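Local coordinates for protein beta-ketoacyl synthase (Burkholderia phymatum, PDB 4EWG) that probably acts as a 3-oxoacyl-[acyl-carrier-protein] synthase, a condensing enzyme of the thiolase-like superfamily, at residues Y210-R215 and D231-G236. Sequence-based numbering, arbitrary orientation.
Sequences YATSTR and DGLVVG. With IMD (imidazole), chain C.
The D231 carboxylate is gripped at both oxygens by 210-215, each met on its own syn side by a donor tilted from the carboxylate plane, while water 2 lies in plane at the edge of the R215 guanidinium. A single β-bridge of T212 with L233 ties together two parts of the loop between helix 200-207 and strand 238-246 of the ketosynthase fold. S213 OG gives its proton to D231 OD1 at 2.6 Å, 20° out of plane. T214 N meets D231 OD2 at 2.9 Å. Aspartate suits this place: CG lies between the backbone N and the carbonyl carbon (chi1 of D231 76°), and the short side chain, directed at 210-215, reaches both donors. R215 pairs with E218 instead, its NE 5.2 Å from D231 OD1; NH1 donates to water 2, which may donate to D231 OD1. In the bridge, L233 N donates to A211 O (2.8 Å), and S213 N to L233 O (2.9 Å). G232 has the partner backbone where a β-carbon would go; its backbone angles separately call for glycine. L233 and T212 both pack on F206. T212 OG1, hydrogen-bonded to D207 OD1, also accepts a hydrogen bond from N3 of an imidazole, probably from the crystallisation liquor, at 2.7 Å.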
loop_
_atom_site.group_PDB
_atom_site.type_symbol
_atom_site.label_atom_id
_atom_site.label_comp_id
_atom_site.label_asym_id
_atom_site.label_seq_id
_atom_site.Cartn_x
_atom_site.Cartn_y
_atom_site.Cartn_z
ATOM N N TYR A 210 0.425 19.669 16.567
ATOM C CA TYR A 210 0.877 21.073 16.532
ATOM C C TYR A 210 1.846 21.363 15.380
ATOM O O TYR A 210 2.745 22.160 15.532
ATOM C CB TYR A 210 1.524 21.492 17.856
ATOM C CG TYR A 210 0.630 21.225 19.020
ATOM C CD1 TYR A 210 0.593 19.956 19.594
ATOM C CD2 TYR A 210 -0.211 22.235 19.548
ATOM C CE1 TYR A 210 -0.250 19.672 20.637
ATOM C CE2 TYR A 210 -1.045 21.969 20.625
ATOM C CZ TYR A 210 -1.061 20.667 21.162
ATOM O OH TYR A 210 -1.882 20.323 22.198
ATOM N N ALA A 211 1.663 20.702 14.241
ATOM C CA ALA A 211 2.555 20.873 13.087
ATOM C C ALA A 211 1.951 21.824 12.074
ATOM O O ALA A 211 2.640 22.257 11.133
ATOM C CB ALA A 211 2.835 19.523 12.429
ATOM N N THR A 212 0.686 22.195 12.280
ATOM C CA THR A 212 0.023 23.112 11.368
ATOM C C THR A 212 0.324 24.576 11.721
ATOM O O THR A 212 0.363 24.943 12.886
ATOM C CB THR A 212 -1.497 22.934 11.410
ATOM O OG1 THR A 212 -1.931 22.916 12.769
ATOM C CG2 THR A 212 -1.921 21.666 10.730
ATOM N N SER A 213 0.494 25.406 10.704
ATOM C CA SER A 213 0.498 26.862 10.866
ATOM C C SER A 213 -0.857 27.363 11.378
ATOM O O SER A 213 -1.905 26.883 10.919
ATOM C CB SER A 213 0.782 27.531 9.529
ATOM O OG SER A 213 0.735 28.952 9.639
ATOM N N THR A 214 -0.831 28.331 12.300
ATOM C CA THR A 214 -2.024 28.909 12.846
ATOM C C THR A 214 -2.096 30.430 12.577
ATOM O O THR A 214 -2.823 31.150 13.264
ATOM C CB THR A 214 -2.108 28.658 14.354
ATOM O OG1 THR A 214 -0.952 29.182 14.947
ATOM C CG2 THR A 214 -2.195 27.161 14.680
ATOM N N ARG A 215 -1.384 30.914 11.568
ATOM C CA ARG A 215 -1.515 32.312 11.185
ATOM C C ARG A 215 -2.798 32.499 10.403
ATOM O O ARG A 215 -2.785 32.743 9.209
ATOM C CB ARG A 215 -0.293 32.773 10.416
ATOM C CG ARG A 215 0.877 32.953 11.355
ATOM C CD ARG A 215 2.155 33.267 10.615
ATOM N NE ARG A 215 2.175 34.652 10.114
ATOM C CZ ARG A 215 3.228 35.234 9.540
ATOM N NH1 ARG A 215 4.361 34.560 9.368
ATOM N NH2 ARG A 215 3.145 36.492 9.133
ATOM N N ASP A 231 5.786 28.791 11.161
ATOM C CA ASP A 231 5.111 28.202 12.322
ATOM C C ASP A 231 4.278 26.968 11.943
ATOM O O ASP A 231 3.254 26.739 12.511
ATOM C CB ASP A 231 4.181 29.236 12.970
ATOM C CG ASP A 231 2.891 29.453 12.161
ATOM O OD1 ASP A 231 2.957 29.599 10.910
ATOM O OD2 ASP A 231 1.816 29.439 12.776
ATOM N N GLY A 232 4.721 26.199 10.962
ATOM C CA GLY A 232 4.028 24.977 10.584
ATOM C C GLY A 232 3.601 24.911 9.140
ATOM O O GLY A 232 3.805 25.841 8.372
ATOM N N LEU A 233 2.998 23.774 8.786
ATOM C CA LEU A 233 2.595 23.486 7.414
ATOM C C LEU A 233 1.183 23.937 7.134
ATOM O O LEU A 233 0.456 24.327 8.040
ATOM C CB LEU A 233 2.708 21.979 7.129
ATOM C CG LEU A 233 1.868 20.953 7.912
ATOM C CD1 LEU A 233 0.408 20.854 7.426
ATOM C CD2 LEU A 233 2.548 19.593 7.851
ATOM N N VAL A 234 0.817 23.901 5.865
ATOM C CA VAL A 234 -0.564 24.060 5.458
ATOM C C VAL A 234 -0.908 22.894 4.546
ATOM O O VAL A 234 -0.194 22.593 3.593
ATOM C CB VAL A 234 -0.792 25.419 4.741
ATOM C CG1 VAL A 234 -2.211 25.527 4.201
ATOM C CG2 VAL A 234 -0.428 26.584 5.683
ATOM N N VAL A 235 -2.013 22.248 4.861
ATOM C CA VAL A 235 -2.500 21.088 4.130
ATOM C C VAL A 235 -3.195 21.480 2.829
ATOM O O VAL A 235 -4.021 22.383 2.800
ATOM C CB VAL A 235 -3.466 20.307 5.019
ATOM C CG1 VAL A 235 -4.230 19.286 4.234
ATOM C CG2 VAL A 235 -2.642 19.657 6.137
ATOM N N GLY A 236 -2.825 20.795 1.760
ATOM C CA GLY A 236 -3.437 20.962 0.452
ATOM C C GLY A 236 -4.042 19.669 -0.061
ATOM O O GLY A 236 -4.321 18.738 0.720
HETATM N N1 IMD C . -0.256 24.869 16.776
HETATM C C2 IMD C . -0.146 24.311 15.536
HETATM N N3 IMD C . -1.195 23.488 15.341
HETATM C C4 IMD C . -1.985 23.526 16.466
HETATM C C5 IMD C . -1.394 24.411 17.372
HETATM O O HOH W 1 -2.150 24.981 8.530
HETATM O O HOH W 2 4.740 31.459 10.127
#